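Local atomic coordinates of tRNA (cytosine(72)-C(5))-methyltransferase (Pyrococcus horikoshii, PDB entry 5ZVE), a protein that transfers a methyl group from S-adenosyl-L-methionine to the C5 position of cytosine 72 in several tRNAs. Residues I270-P275 / R302-A307; E328-N333 / V361-P366. All coordinates share one frame; numbering follows the deposited sequence.

Both contacts are buried and belong to the Rossmann-like methyltransferase domain, where each pairs a helical segment with a strand of the same large mixed sheet. Contact 1 sets helix 291-310 against strand 267-273, a parallel strand beside the cofactor, and its two segments meet through apolar side chains alone, while D273 turns its carboxylate to the ligand, K211 and S321. Contact 2 joins the start of helix 331-339 to strand 361-364, which runs antiparallel to its sheet neighbours, and here a buried salt bridge replaces hydrocarbon packing. Their centres lie 14 Å apart, and the two helices touch: I305 CD1 of contact 1 is 3.8 Å from N333 CB of contact 2.

Contact 1: I270-P275 / R302-A307; sequences ILLDAP and RAFIWA. With SAH (S-adenosyl-L-homocysteine), chain C.
F304 has a divided role: its CB packs on L272 while the far end of its ring abuts the adenine of S-adenosyl-L-homocysteine. F304 CZ lies 3.4 Å from SAH C6, and the ring's edge meets the face of the base in a T-shaped (edge-to-face) approach. With CG anti to its carbonyl carbon (chi1 -67°), F304 turns the ring off helix 291-310 toward the cofactor. L272 crosses it at about a right angle: L272 CD2 sits between F304 CB and I305 CG1, 3.8 Å from each, while CD1 rests beside F304 CB at 3.9 Å. P275 points against F304, its CG 3.9 Å from F304 CZ, and also touches SAH C8. Replacing F304 with alanine would probably leave that face of the adenine, and P275 CG, without their aromatic neighbour, though the CB packing on L272 would largely remain. At the other end of the ligand, D273 OD2 accepts a 2.7 Å hydrogen bond from SAH N; K211 forms a salt bridge with the same oxygen, and S321 bonds to OD1, so both carboxylate oxygens are held. Strand, following loop and packed helix thus form one wall of the cofactor pocket of a class I SAM-dependent methyltransferase.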
ATOM      1  N   ILE A 270      19.229  -2.651  -7.064  1.00 23.79           N
ATOM      2  CA  ILE A 270      18.319  -1.528  -7.176  1.00 25.07           C
ATOM      3  C   ILE A 270      16.882  -1.972  -6.957  1.00 24.89           C
ATOM      4  O   ILE A 270      16.411  -2.922  -7.585  1.00 23.30           O
ATOM      5  CB  ILE A 270      18.434  -0.838  -8.547  1.00 24.51           C
ATOM      6  CG1 ILE A 270      19.769  -0.098  -8.663  1.00 26.47           C
ATOM      7  CG2 ILE A 270      17.293   0.124  -8.739  1.00 24.99           C
ATOM      8  CD1 ILE A 270      19.928   0.672  -9.962  1.00 23.72           C
ATOM      9  N   LEU A 271      16.194  -1.286  -6.051  1.00 27.33           N
ATOM     10  CA  LEU A 271      14.759  -1.452  -5.909  1.00 23.29           C
ATOM     11  C   LEU A 271      14.010  -0.330  -6.609  1.00 25.84           C
ATOM     12  O   LEU A 271      14.262   0.853  -6.364  1.00 29.99           O
ATOM     13  CB  LEU A 271      14.357  -1.500  -4.435  1.00 27.13           C
ATOM     14  CG  LEU A 271      12.843  -1.451  -4.218  1.00 25.12           C
ATOM     15  CD1 LEU A 271      12.184  -2.670  -4.831  1.00 23.41           C
ATOM     16  CD2 LEU A 271      12.508  -1.344  -2.739  1.00 26.41           C
ATOM     17  N   LEU A 272      13.085  -0.708  -7.481  1.00 25.04           N
ATOM     18  CA  LEU A 272      12.238   0.268  -8.144  1.00 25.58           C
ATOM     19  C   LEU A 272      10.779  -0.029  -7.817  1.00 24.57           C
ATOM     20  O   LEU A 272      10.091  -0.749  -8.544  1.00 25.25           O
ATOM     21  CB  LEU A 272      12.482   0.267  -9.659  1.00 25.05           C
ATOM     22  CG  LEU A 272      11.645   1.219 -10.517  1.00 25.88           C
ATOM     23  CD1 LEU A 272      11.651   2.630  -9.948  1.00 30.98           C
ATOM     24  CD2 LEU A 272      12.159   1.225 -11.949  1.00 31.03           C
ATOM     25  N   ASP A 273      10.326   0.515  -6.696  1.00 25.88           N
ATOM     26  CA  ASP A 273       8.929   0.415  -6.311  1.00 27.53           C
ATOM     27  C   ASP A 273       8.239   1.623  -6.923  1.00 25.40           C
ATOM     28  O   ASP A 273       8.074   2.656  -6.282  1.00 27.84           O
ATOM     29  CB  ASP A 273       8.787   0.380  -4.790  1.00 24.23           C
ATOM     30  CG  ASP A 273       7.359   0.178  -4.338  1.00 27.53           C
ATOM     31  OD1 ASP A 273       6.619  -0.571  -5.010  1.00 27.15           O
ATOM     32  OD2 ASP A 273       6.979   0.769  -3.305  1.00 27.62           O
ATOM     33  N   ALA A 274       7.820   1.470  -8.172  1.00 30.34           N
ATOM     34  CA  ALA A 274       7.589   2.613  -9.045  1.00 27.04           C
ATOM     35  C   ALA A 274       6.245   3.287  -8.812  1.00 29.24           C
ATOM     36  O   ALA A 274       5.263   2.625  -8.471  1.00 27.13           O
ATOM     37  CB  ALA A 274       7.709   2.177 -10.498  1.00 23.07           C
ATOM     38  N   PRO A 275       6.203   4.619  -8.988  1.00 31.41           N
ATOM     39  CA  PRO A 275       4.924   5.328  -9.063  1.00 24.86           C
ATOM     40  C   PRO A 275       4.051   4.679 -10.126  1.00 23.66           C
ATOM     41  O   PRO A 275       4.547   4.357 -11.204  1.00 23.18           O
ATOM     42  CB  PRO A 275       5.327   6.757  -9.447  1.00 24.63           C
ATOM     43  CG  PRO A 275       6.719   6.637  -9.993  1.00 30.04           C
ATOM     44  CD  PRO A 275       7.344   5.517  -9.226  1.00 30.43           C
ATOM     45  N   ARG A 302       9.153   3.816 -17.646  1.00 29.49           N
ATOM     46  CA  ARG A 302      10.261   3.402 -18.501  1.00 26.55           C
ATOM     47  C   ARG A 302      11.482   4.287 -18.316  1.00 23.14           C
ATOM     48  O   ARG A 302      12.614   3.825 -18.438  1.00 27.39           O
ATOM     49  CB  ARG A 302       9.841   3.389 -19.970  1.00 32.13           C
ATOM     50  CG  ARG A 302       9.013   2.176 -20.343  1.00 30.72           C
ATOM     51  CD  ARG A 302       8.491   2.250 -21.767  1.00 34.06           C
ATOM     52  NE  ARG A 302       7.353   1.355 -21.942  1.00 39.46           N
ATOM     53  CZ  ARG A 302       6.123   1.763 -22.233  1.00 44.93           C
ATOM     54  NH1 ARG A 302       5.877   3.054 -22.411  1.00 38.55           N
ATOM     55  NH2 ARG A 302       5.143   0.880 -22.366  1.00 41.90           N
ATOM     56  N   ALA A 303      11.250   5.561 -18.032  1.00 24.71           N
ATOM     57  CA  ALA A 303      12.341   6.480 -17.749  1.00 27.11           C
ATOM     58  C   ALA A 303      13.119   6.044 -16.511  1.00 29.83           C
ATOM     59  O   ALA A 303      14.353   6.053 -16.517  1.00 32.15           O
ATOM     60  CB  ALA A 303      11.805   7.895 -17.585  1.00 27.30           C
ATOM     61  N   PHE A 304      12.398   5.652 -15.457  1.00 26.77           N
ATOM     62  CA  PHE A 304      13.015   5.110 -14.243  1.00 25.76           C
ATOM     63  C   PHE A 304      13.805   3.836 -14.525  1.00 27.43           C
ATOM     64  O   PHE A 304      14.956   3.681 -14.106  1.00 26.91           O
ATOM     65  CB  PHE A 304      11.951   4.793 -13.184  1.00 27.62           C
ATOM     66  CG  PHE A 304      11.258   5.998 -12.621  1.00 27.15           C
ATOM     67  CD1 PHE A 304      10.288   6.663 -13.353  1.00 30.14           C
ATOM     68  CD2 PHE A 304      11.545   6.443 -11.341  1.00 35.59           C
ATOM     69  CE1 PHE A 304       9.637   7.769 -12.830  1.00 33.16           C
ATOM     70  CE2 PHE A 304      10.894   7.545 -10.808  1.00 30.51           C
ATOM     71  CZ  PHE A 304       9.940   8.207 -11.553  1.00 31.36           C
ATOM     72  N   ILE A 305      13.158   2.929 -15.244  1.00 24.74           N
ATOM     73  CA  ILE A 305      13.705   1.619 -15.546  1.00 22.32           C
ATOM     74  C   ILE A 305      15.018   1.729 -16.304  1.00 30.26           C
ATOM     75  O   ILE A 305      16.008   1.089 -15.951  1.00 28.85           O
ATOM     76  CB  ILE A 305      12.720   0.804 -16.385  1.00 24.58           C
ATOM     77  CG1 ILE A 305      11.483   0.441 -15.559  1.00 29.49           C
ATOM     78  CG2 ILE A 305      13.408  -0.423 -16.945  1.00 29.10           C
ATOM     79  CD1 ILE A 305      10.351  -0.129 -16.389  1.00 29.47           C
ATOM     80  N   TRP A 306      15.012   2.548 -17.352  1.00 23.84           N
ATOM     81  CA  TRP A 306      16.203   2.791 -18.154  1.00 26.21           C
ATOM     82  C   TRP A 306      17.309   3.377 -17.282  1.00 25.28           C
ATOM     83  O   TRP A 306      18.458   2.943 -17.352  1.00 26.99           O
ATOM     84  CB  TRP A 306      15.871   3.722 -19.333  1.00 23.95           C
ATOM     85  CG  TRP A 306      17.014   4.017 -20.278  1.00 28.31           C
ATOM     86  CD1 TRP A 306      17.396   5.247 -20.744  1.00 29.35           C
ATOM     87  CD2 TRP A 306      17.917   3.070 -20.871  1.00 27.35           C
ATOM     88  NE1 TRP A 306      18.474   5.123 -21.589  1.00 25.81           N
ATOM     89  CE2 TRP A 306      18.813   3.799 -21.685  1.00 28.99           C
ATOM     90  CE3 TRP A 306      18.056   1.680 -20.796  1.00 27.75           C
ATOM     91  CZ2 TRP A 306      19.833   3.186 -22.410  1.00 29.00           C
ATOM     92  CZ3 TRP A 306      19.072   1.071 -21.519  1.00 34.08           C
ATOM     93  CH2 TRP A 306      19.946   1.826 -22.318  1.00 28.07           C
ATOM     94  N   ALA A 307      16.946   4.342 -16.442  1.00 24.02           N
ATOM     95  CA  ALA A 307      17.899   4.961 -15.528  1.00 27.18           C
ATOM     96  C   ALA A 307      18.487   3.927 -14.564  1.00 32.53           C
ATOM     97  O   ALA A 307      19.667   3.992 -14.215  1.00 35.73           O
ATOM     98  CB  ALA A 307      17.237   6.093 -14.757  1.00 25.59           C
TER
HETATM   99  N   SAH C 401       8.581   2.540  -2.069  1.00 21.31           N
HETATM  100  CA  SAH C 401       7.826   3.372  -1.140  1.00 24.17           C
HETATM  101  CB  SAH C 401       6.581   3.960  -1.805  1.00 27.48           C
HETATM  102  CG  SAH C 401       6.745   4.412  -3.259  1.00 25.94           C
HETATM  103  SD  SAH C 401       5.352   5.448  -3.770  1.00 29.95           S
HETATM  104  C   SAH C 401       7.463   2.642   0.156  1.00 27.90           C
HETATM  105  O   SAH C 401       7.570   1.420   0.258  1.00 27.05           O
HETATM  106  OXT SAH C 401       7.057   3.259   1.140  1.00 25.63           O
HETATM  107  C5' SAH C 401       6.224   6.121  -5.213  1.00 28.39           C
HETATM  108  C4' SAH C 401       7.133   7.308  -4.901  1.00 31.48           C
HETATM  109  O4' SAH C 401       7.780   7.739  -6.081  1.00 32.68           O
HETATM  110  C3' SAH C 401       6.411   8.530  -4.348  1.00 33.52           C
HETATM  111  O3' SAH C 401       6.860   8.773  -3.035  1.00 28.40           O
HETATM  112  C2' SAH C 401       6.841   9.692  -5.224  1.00 28.73           C
HETATM  113  O2' SAH C 401       7.265  10.772  -4.429  1.00 32.63           O
HETATM  114  C1' SAH C 401       8.024   9.127  -5.982  1.00 31.02           C
HETATM  115  N9  SAH C 401       8.241   9.741  -7.310  1.00 32.92           N
HETATM  116  C8  SAH C 401       7.314  10.066  -8.268  1.00 35.45           C
HETATM  117  N7  SAH C 401       7.962  10.598  -9.333  1.00 31.85           N
HETATM  118  C5  SAH C 401       9.287  10.618  -9.068  1.00 34.29           C
HETATM  119  C6  SAH C 401      10.390  11.051  -9.796  1.00 37.60           C
HETATM  120  N6  SAH C 401      10.245  11.569 -11.014  1.00 35.16           N
HETATM  121  N1  SAH C 401      11.649  10.935  -9.246  1.00 40.64           N
HETATM  122  C2  SAH C 401      11.810  10.397  -7.984  1.00 39.85           C
HETATM  123  N3  SAH C 401      10.712   9.972  -7.266  1.00 37.18           N
HETATM  124  C4  SAH C 401       9.472  10.081  -7.802  1.00 32.14           C

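Contact 2: E328-N333 / V361-P366; sequences EENEGN and VQRFYP
E331 lays its carboxylate along the edge of the R363 guanidinium, the two planes only 14° apart, in a side-on bidentate salt bridge. It ties the first turn of helix 331-339 to strand 361-364 in the methyltransferase domain's mixed sheet, where this strand is antiparallel to 353-355 and 374-381. Each carboxylate oxygen uses its syn lone pair: R363 NE donates to E331 OE2 at 2.7 Å, and R363 NH2 to E331 OE1 at 3.1 Å with an N-H...O angle of 163°. A third bond, from NE to OE1, is weak. The bend at chi2 brings the E331 carboxylate round to the arginine, whose own chain is extended from CG to NE. Further bonds fix both groups: I356 N donates to E331 OE2, and R363 NH2 also reaches L325 O. Buried beside F375, the paired charges would largely offset one another. N330, at the N-cap position without a capping bond from its side chain, is anchored instead through OD1 to T322 OG1. Its amide plane stands 80° from the guanidinium, and N330 ND2 approaches R363 NH2 to 3.3 Å, a meeting of two donors that is no hydrogen bond.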
ATOM      1  N   GLU A 328       0.415  -3.072 -19.119  1.00 25.21           N
ATOM      2  CA  GLU A 328       1.410  -2.150 -19.665  1.00 23.51           C
ATOM      3  C   GLU A 328       2.450  -1.713 -18.628  1.00 25.65           C
ATOM      4  O   GLU A 328       3.638  -1.625 -18.939  1.00 24.76           O
ATOM      5  CB  GLU A 328       0.729  -0.904 -20.249  1.00 25.63           C
ATOM      6  CG  GLU A 328      -0.082  -1.134 -21.521  1.00 27.44           C
ATOM      7  CD  GLU A 328      -1.472  -1.687 -21.251  1.00 34.78           C
ATOM      8  OE1 GLU A 328      -1.816  -1.885 -20.066  1.00 31.25           O
ATOM      9  OE2 GLU A 328      -2.224  -1.915 -22.224  1.00 33.50           O
ATOM     10  N   GLU A 329       2.009  -1.455 -17.398  1.00 26.65           N
ATOM     11  CA  GLU A 329       2.919  -1.002 -16.349  1.00 25.36           C
ATOM     12  C   GLU A 329       3.716  -2.157 -15.760  1.00 23.04           C
ATOM     13  O   GLU A 329       4.688  -1.944 -15.039  1.00 22.73           O
ATOM     14  CB  GLU A 329       2.156  -0.295 -15.223  1.00 25.22           C
ATOM     15  CG  GLU A 329       1.420   0.964 -15.632  1.00 26.14           C
ATOM     16  CD  GLU A 329       0.504   1.475 -14.532  1.00 23.19           C
ATOM     17  OE1 GLU A 329       1.014   2.089 -13.573  1.00 20.84           O
ATOM     18  OE2 GLU A 329      -0.721   1.255 -14.622  1.00 24.20           O
ATOM     19  N   ASN A 330       3.309  -3.377 -16.082  1.00 20.03           N
ATOM     20  CA  ASN A 330       3.901  -4.549 -15.454  1.00 22.19           C
ATOM     21  C   ASN A 330       4.636  -5.448 -16.442  1.00 24.20           C
ATOM     22  O   ASN A 330       5.811  -5.217 -16.730  1.00 26.58           O
ATOM     23  CB  ASN A 330       2.821  -5.330 -14.711  1.00 24.37           C
ATOM     24  CG  ASN A 330       2.285  -4.565 -13.520  1.00 24.89           C
ATOM     25  OD1 ASN A 330       3.018  -3.798 -12.889  1.00 23.15           O
ATOM     26  ND2 ASN A 330       1.004  -4.756 -13.208  1.00 24.14           N
ATOM     27  N   GLU A 331       3.960  -6.473 -16.949  1.00 19.33           N
ATOM     28  CA  GLU A 331       4.593  -7.388 -17.897  1.00 27.39           C
ATOM     29  C   GLU A 331       5.113  -6.639 -19.126  1.00 26.48           C
ATOM     30  O   GLU A 331       6.175  -6.967 -19.659  1.00 28.95           O
ATOM     31  CB  GLU A 331       3.626  -8.498 -18.316  1.00 26.15           C
ATOM     32  CG  GLU A 331       3.382  -9.555 -17.241  1.00 27.68           C
ATOM     33  CD  GLU A 331       2.243  -9.192 -16.299  1.00 29.70           C
ATOM     34  OE1 GLU A 331       1.792  -8.023 -16.318  1.00 23.81           O
ATOM     35  OE2 GLU A 331       1.801 -10.080 -15.540  1.00 24.45           O
ATOM     36  N   GLY A 332       4.362  -5.637 -19.568  1.00 26.07           N
ATOM     37  CA  GLY A 332       4.766  -4.831 -20.705  1.00 27.27           C
ATOM     38  C   GLY A 332       6.086  -4.116 -20.483  1.00 26.27           C
ATOM     39  O   GLY A 332       6.931  -4.073 -21.372  1.00 24.28           O
ATOM     40  N   ASN A 333       6.273  -3.566 -19.287  1.00 26.76           N
ATOM     41  CA  ASN A 333       7.512  -2.869 -18.964  1.00 23.72           C
ATOM     42  C   ASN A 333       8.656  -3.819 -18.632  1.00 30.36           C
ATOM     43  O   ASN A 333       9.826  -3.428 -18.668  1.00 28.36           O
ATOM     44  CB  ASN A 333       7.298  -1.897 -17.805  1.00 25.17           C
ATOM     45  CG  ASN A 333       6.958  -0.502 -18.279  1.00 26.97           C
ATOM     46  OD1 ASN A 333       7.074  -0.200 -19.465  1.00 31.87           O
ATOM     47  ND2 ASN A 333       6.552   0.361 -17.355  1.00 23.07           N
ATOM     48  N   VAL A 361       7.865 -13.729 -13.049  1.00 25.38           N
ATOM     49  CA  VAL A 361       7.334 -12.603 -12.283  1.00 27.95           C
ATOM     50  C   VAL A 361       6.194 -13.050 -11.390  1.00 21.61           C
ATOM     51  O   VAL A 361       5.561 -14.074 -11.640  1.00 24.03           O
ATOM     52  CB  VAL A 361       6.857 -11.453 -13.191  1.00 23.79           C
ATOM     53  CG1 VAL A 361       8.035 -10.842 -13.919  1.00 26.65           C
ATOM     54  CG2 VAL A 361       5.789 -11.936 -14.162  1.00 23.72           C
ATOM     55  N   GLN A 362       5.923 -12.268 -10.354  1.00 23.78           N
ATOM     56  CA  GLN A 362       4.966 -12.682  -9.342  1.00 23.40           C
ATOM     57  C   GLN A 362       3.848 -11.661  -9.174  1.00 19.57           C
ATOM     58  O   GLN A 362       4.097 -10.497  -8.866  1.00 18.75           O
ATOM     59  CB  GLN A 362       5.682 -12.910  -8.007  1.00 20.46           C
ATOM     60  CG  GLN A 362       4.795 -13.494  -6.923  1.00 24.23           C
ATOM     61  CD  GLN A 362       5.552 -13.836  -5.658  1.00 20.04           C
ATOM     62  OE1 GLN A 362       5.001 -14.454  -4.751  1.00 26.86           O
ATOM     63  NE2 GLN A 362       6.814 -13.430  -5.585  1.00 19.30           N
ATOM     64  N   ARG A 363       2.612 -12.110  -9.364  1.00 18.60           N
ATOM     65  CA  ARG A 363       1.459 -11.233  -9.202  1.00 19.67           C
ATOM     66  C   ARG A 363       0.650 -11.601  -7.972  1.00 23.96           C
ATOM     67  O   ARG A 363       0.567 -12.768  -7.594  1.00 21.03           O
ATOM     68  CB  ARG A 363       0.554 -11.277 -10.434  1.00 23.59           C
ATOM     69  CG  ARG A 363       0.834 -10.187 -11.464  1.00 25.15           C
ATOM     70  CD  ARG A 363      -0.092 -10.331 -12.653  1.00 22.88           C
ATOM     71  NE  ARG A 363       0.042  -9.240 -13.613  1.00 23.46           N
ATOM     72  CZ  ARG A 363      -0.771  -8.188 -13.660  1.00 30.17           C
ATOM     73  NH1 ARG A 363      -1.772  -8.078 -12.790  1.00 26.32           N
ATOM     74  NH2 ARG A 363      -0.585  -7.244 -14.572  1.00 26.29           N
ATOM     75  N   PHE A 364       0.051 -10.587  -7.358  1.00 21.31           N
ATOM     76  CA  PHE A 364      -0.875 -10.783  -6.261  1.00 22.56           C
ATOM     77  C   PHE A 364      -2.247 -10.254  -6.654  1.00 22.39           C
ATOM     78  O   PHE A 364      -2.363  -9.203  -7.285  1.00 21.67           O
ATOM     79  CB  PHE A 364      -0.372 -10.095  -4.990  1.00 23.35           C
ATOM     80  CG  PHE A 364       0.845 -10.745  -4.386  1.00 21.62           C
ATOM     81  CD1 PHE A 364       2.119 -10.369  -4.777  1.00 21.90           C
ATOM     82  CD2 PHE A 364       0.708 -11.732  -3.421  1.00 22.74           C
ATOM     83  CE1 PHE A 364       3.238 -10.968  -4.219  1.00 25.92           C
ATOM     84  CE2 PHE A 364       1.823 -12.335  -2.855  1.00 22.95           C
ATOM     85  CZ  PHE A 364       3.091 -11.953  -3.257  1.00 20.05           C
ATOM     86  N   TYR A 365      -3.279 -11.016  -6.309  1.00 21.92           N
ATOM     87  CA  TYR A 365      -4.657 -10.645  -6.595  1.00 24.17           C
ATOM     88  C   TYR A 365      -5.454 -10.604  -5.302  1.00 24.66           C
ATOM     89  O   TYR A 365      -5.231 -11.432  -4.419  1.00 24.91           O
ATOM     90  CB  TYR A 365      -5.292 -11.632  -7.569  1.00 26.31           C
ATOM     91  CG  TYR A 365      -4.673 -11.633  -8.947  1.00 23.79           C
ATOM     92  CD1 TYR A 365      -5.039 -10.683  -9.890  1.00 27.36           C
ATOM     93  CD2 TYR A 365      -3.730 -12.589  -9.306  1.00 22.00           C
ATOM     94  CE1 TYR A 365      -4.482 -10.682 -11.158  1.00 24.50           C
ATOM     95  CE2 TYR A 365      -3.165 -12.596 -10.572  1.00 24.02           C
ATOM     96  CZ  TYR A 365      -3.547 -11.639 -11.491  1.00 25.02           C
ATOM     97  OH  TYR A 365      -2.999 -11.633 -12.753  1.00 33.56           O
ATOM     98  N   PRO A 366      -6.391  -9.647  -5.186  1.00 23.07           N
ATOM     99  CA  PRO A 366      -7.178  -9.520  -3.952  1.00 25.10           C
ATOM    100  C   PRO A 366      -8.061 -10.735  -3.654  1.00 24.93           C
ATOM    101  O   PRO A 366      -8.209 -11.108  -2.491  1.00 24.93           O
ATOM    102  CB  PRO A 366      -8.036  -8.269  -4.208  1.00 26.30           C
ATOM    103  CG  PRO A 366      -8.094  -8.134  -5.690  1.00 28.47           C
ATOM    104  CD  PRO A 366      -6.767  -8.640  -6.192  1.00 26.45           C
TER